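Local coordinates for sulfur oxygenase/reductase (Halothiobacillus neapolitanus, PDB 6QPA), which probably oxidises and disproportionates elemental sulfur with oxygen at a mononuclear iron centre, working as a 24-subunit assembly, at residues A[45-57]-A[62-74]. Sequence-based numbering, arbitrary orientation.
Sequences FEQLLQTGIHPMA and GGAVDMRETLNPM
Gln50 and Leu71 cross at about a right angle, with the leucine methyl CD2 set against the flat amide. The Gln50 side chain leaves CB with CG anti to the backbone N (chi1 -180°) and stays extended, which carries it across Leu71 CD2. Its CG lies 3.6 Å from Leu71 CD2. Its CD comes closer, 3.4 Å from the same methyl. At the tip, NE2 donates to Gly52 O at 3.1 Å, from above the carbonyl plane, while OE1 accepts from the backbone N of Gly75. Both ends of the amide are therefore held, and its rotation is fixed. Replacing Gln50 by alanine is likely to leave Gly52 O and Gly75 N without these partners and to open a gap beside Leu71 CD2.

Two backbone bonds join the strand end to the loop. Met67 N donates to Thr51 O at 2.7 Å, and Ile53 N donates to Ala64 O at 2.9 Å. Between them Gly52 CA sits 3.2 Å from Val65 O in a CA-H...O contact. There is no space for a CB at Gly52, because Val65 O and Ala64 O lie where it would point. One water bridges Thr51 OG1 and Val65 O.

Arg68 lies side by side with Thr51, its CG 3.8 Å from Thr51 CB. Its NE and NH2 grip the Asp66 carboxylate side-on, and Asp66 OD1 also takes Arg68 N in an Asx turn. Met74 is bent at chi3, and its CE reaches 3.4 Å from Gln50 O and also meets Leu49. Ile53 and Met67 also pack on Ile111 of a second subunit.

Thr51 and Gly52 form a classic beta bulge opposite Phe298. The loop connects antiparallel neighbours, strands 42-53 and 74-82, in the dimeric alpha-beta barrel fold of the sulfur oxygenase reductase family, away from the iron site.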
# COMPACT_ATOMS: atom_id res chain seq x y z
N PHE A 45 13.34 50.39 -26.36
CA PHE A 45 14.05 49.52 -25.44
C PHE A 45 13.95 48.06 -25.88
O PHE A 45 13.10 47.69 -26.70
CB PHE A 45 13.56 49.69 -23.99
CG PHE A 45 12.19 49.13 -23.73
CD1 PHE A 45 12.02 47.79 -23.38
CD2 PHE A 45 11.07 49.95 -23.80
CE1 PHE A 45 10.75 47.26 -23.14
CE2 PHE A 45 9.78 49.43 -23.53
CZ PHE A 45 9.62 48.08 -23.21
N GLU A 46 14.85 47.24 -25.34
CA GLU A 46 14.88 45.80 -25.53
C GLU A 46 15.16 45.17 -24.18
O GLU A 46 16.16 45.50 -23.56
CB GLU A 46 15.97 45.36 -26.52
CG GLU A 46 15.95 46.05 -27.85
CD GLU A 46 14.96 45.41 -28.81
OE1 GLU A 46 14.42 44.36 -28.45
OE2 GLU A 46 14.73 45.97 -29.90
N GLN A 47 14.26 44.32 -23.70
CA GLN A 47 14.50 43.56 -22.48
C GLN A 47 14.92 42.15 -22.88
O GLN A 47 14.13 41.38 -23.43
CB GLN A 47 13.27 43.55 -21.57
CG GLN A 47 13.58 42.99 -20.17
CD GLN A 47 12.35 42.86 -19.28
OE1 GLN A 47 11.33 42.31 -19.69
NE2 GLN A 47 12.44 43.36 -18.05
N LEU A 48 16.19 41.82 -22.63
CA LEU A 48 16.77 40.56 -23.07
C LEU A 48 17.08 39.70 -21.86
O LEU A 48 17.79 40.15 -20.95
CB LEU A 48 18.03 40.82 -23.89
CG LEU A 48 17.93 41.73 -25.10
CD1 LEU A 48 19.31 41.91 -25.74
CD2 LEU A 48 16.97 41.14 -26.13
N LEU A 49 16.57 38.48 -21.84
CA LEU A 49 16.85 37.52 -20.79
C LEU A 49 17.73 36.41 -21.35
O LEU A 49 17.40 35.82 -22.39
CB LEU A 49 15.55 36.94 -20.20
CG LEU A 49 15.78 36.01 -19.00
CD1 LEU A 49 16.41 36.81 -17.86
CD2 LEU A 49 14.46 35.37 -18.54
N GLN A 50 18.85 36.12 -20.70
CA GLN A 50 19.74 35.10 -21.24
C GLN A 50 19.11 33.71 -21.16
O GLN A 50 18.49 33.36 -20.15
CB GLN A 50 21.08 35.09 -20.51
CG GLN A 50 22.04 34.05 -21.05
CD GLN A 50 23.36 34.08 -20.32
OE1 GLN A 50 23.47 34.66 -19.24
NE2 GLN A 50 24.36 33.46 -20.90
N THR A 51 19.25 32.94 -22.25
CA THR A 51 18.79 31.56 -22.31
C THR A 51 19.92 30.55 -22.44
O THR A 51 19.69 29.37 -22.19
CB THR A 51 17.86 31.37 -23.52
OG1 THR A 51 18.54 31.80 -24.71
CG2 THR A 51 16.58 32.17 -23.34
N GLY A 52 21.12 30.99 -22.79
CA GLY A 52 22.23 30.07 -22.94
C GLY A 52 23.43 30.76 -23.57
O GLY A 52 23.54 31.99 -23.53
N ILE A 53 24.32 29.96 -24.15
CA ILE A 53 25.51 30.45 -24.83
C ILE A 53 25.75 29.62 -26.08
O ILE A 53 25.11 28.58 -26.30
CB ILE A 53 26.78 30.40 -23.95
CG1 ILE A 53 27.19 28.93 -23.73
CG2 ILE A 53 26.63 31.18 -22.65
CD1 ILE A 53 28.60 28.74 -23.17
N HIS A 54 26.68 30.08 -26.90
CA HIS A 54 27.20 29.23 -27.97
C HIS A 54 28.42 28.47 -27.46
O HIS A 54 29.42 29.10 -27.10
CB HIS A 54 27.57 30.05 -29.20
CG HIS A 54 27.65 29.21 -30.44
ND1 HIS A 54 28.55 28.18 -30.60
CD2 HIS A 54 26.90 29.22 -31.58
CE1 HIS A 54 28.36 27.60 -31.77
NE2 HIS A 54 27.36 28.21 -32.39
N PRO A 55 28.37 27.14 -27.38
CA PRO A 55 29.53 26.38 -26.89
C PRO A 55 30.74 26.40 -27.83
O PRO A 55 31.82 25.97 -27.41
CB PRO A 55 28.98 24.95 -26.73
CG PRO A 55 27.50 25.08 -26.85
CD PRO A 55 27.24 26.27 -27.72
N MET A 56 30.56 26.86 -29.07
CA MET A 56 31.63 27.02 -30.06
C MET A 56 32.45 25.74 -30.21
O MET A 56 33.68 25.73 -30.07
CB MET A 56 32.52 28.23 -29.72
CG MET A 56 31.92 29.53 -30.22
SD MET A 56 32.83 31.03 -29.77
CE MET A 56 34.43 30.70 -30.53
N ALA A 57 31.74 24.65 -30.50
CA ALA A 57 32.35 23.37 -30.83
C ALA A 57 33.22 22.87 -29.69
O ALA A 57 34.28 22.26 -29.90
CB ALA A 57 33.13 23.46 -32.15
N GLY A 62 31.08 23.34 -21.15
CA GLY A 62 30.21 23.29 -19.99
C GLY A 62 28.90 24.01 -20.18
O GLY A 62 27.98 23.81 -19.38
N GLY A 63 28.78 24.85 -21.21
CA GLY A 63 27.55 25.55 -21.49
C GLY A 63 26.75 24.83 -22.56
O GLY A 63 27.09 23.74 -23.02
N ALA A 64 25.65 25.47 -22.94
CA ALA A 64 24.74 24.91 -23.93
C ALA A 64 23.91 26.03 -24.51
O ALA A 64 23.77 27.10 -23.91
CB ALA A 64 23.81 23.83 -23.33
N VAL A 65 23.36 25.78 -25.70
CA VAL A 65 22.45 26.73 -26.32
C VAL A 65 21.29 27.04 -25.38
O VAL A 65 20.94 28.20 -25.15
CB VAL A 65 21.95 26.18 -27.67
CG1 VAL A 65 20.77 27.01 -28.18
CG2 VAL A 65 23.11 26.10 -28.68
N ASP A 66 20.70 26.00 -24.79
CA ASP A 66 19.56 26.14 -23.90
C ASP A 66 20.02 25.80 -22.49
O ASP A 66 20.15 24.62 -22.14
CB ASP A 66 18.41 25.24 -24.33
CG ASP A 66 17.18 25.38 -23.45
OD1 ASP A 66 17.18 26.22 -22.51
OD2 ASP A 66 16.20 24.64 -23.69
N MET A 67 20.25 26.83 -21.68
CA MET A 67 20.58 26.65 -20.28
C MET A 67 19.48 27.21 -19.38
O MET A 67 19.74 27.53 -18.21
CB MET A 67 21.92 27.32 -19.95
CG MET A 67 23.10 26.82 -20.78
SD MET A 67 24.62 27.82 -20.58
CE MET A 67 25.09 27.34 -18.91
N ARG A 68 18.24 27.34 -19.89
CA ARG A 68 17.20 28.06 -19.15
C ARG A 68 16.93 27.44 -17.79
O ARG A 68 16.55 28.14 -16.86
CB ARG A 68 15.91 28.14 -19.96
CG ARG A 68 15.97 29.12 -21.13
CD ARG A 68 14.74 29.01 -22.01
NE ARG A 68 14.68 27.67 -22.62
CZ ARG A 68 13.67 27.23 -23.36
NH1 ARG A 68 12.63 28.02 -23.60
NH2 ARG A 68 13.69 26.00 -23.86
N GLU A 69 17.14 26.13 -17.64
CA GLU A 69 16.86 25.46 -16.38
C GLU A 69 18.00 25.52 -15.37
O GLU A 69 17.77 25.31 -14.18
CB GLU A 69 16.51 23.99 -16.62
CG GLU A 69 15.28 23.74 -17.49
CD GLU A 69 13.99 24.23 -16.85
OE1 GLU A 69 13.71 23.85 -15.69
OE2 GLU A 69 13.24 24.99 -17.51
N THR A 70 19.24 25.77 -15.82
CA THR A 70 20.42 25.60 -14.99
C THR A 70 21.23 26.86 -14.77
O THR A 70 22.01 26.91 -13.81
CB THR A 70 21.34 24.54 -15.61
OG1 THR A 70 21.68 24.96 -16.93
CG2 THR A 70 20.62 23.21 -15.72
N LEU A 71 21.09 27.87 -15.61
CA LEU A 71 21.89 29.08 -15.51
C LEU A 71 21.48 29.83 -14.26
O LEU A 71 20.30 30.15 -14.09
CB LEU A 71 21.67 29.92 -16.76
CG LEU A 71 22.53 31.07 -17.24
CD1 LEU A 71 24.00 30.72 -17.24
CD2 LEU A 71 22.07 31.39 -18.64
N ASN A 72 22.43 30.08 -13.36
CA ASN A 72 22.13 30.88 -12.19
C ASN A 72 23.40 31.49 -11.60
O ASN A 72 24.21 30.76 -11.01
CB ASN A 72 21.44 30.06 -11.10
CG ASN A 72 21.11 30.91 -9.89
OD1 ASN A 72 20.31 31.85 -9.99
ND2 ASN A 72 21.76 30.64 -8.76
N PRO A 73 23.60 32.81 -11.71
CA PRO A 73 22.65 33.77 -12.27
C PRO A 73 22.53 33.70 -13.80
O PRO A 73 23.34 33.09 -14.48
CB PRO A 73 23.25 35.11 -11.86
CG PRO A 73 24.72 34.86 -11.91
CD PRO A 73 24.89 33.45 -11.38
N MET A 74 21.50 34.34 -14.31
CA MET A 74 21.29 34.48 -15.74
C MET A 74 21.45 35.94 -16.11
O MET A 74 21.12 36.83 -15.32
CB MET A 74 19.91 33.95 -16.13
CG MET A 74 18.77 34.70 -15.48
SD MET A 74 17.27 33.68 -15.43
CE MET A 74 17.34 32.90 -17.03
O HOH W 1 19.02 29.65 -26.10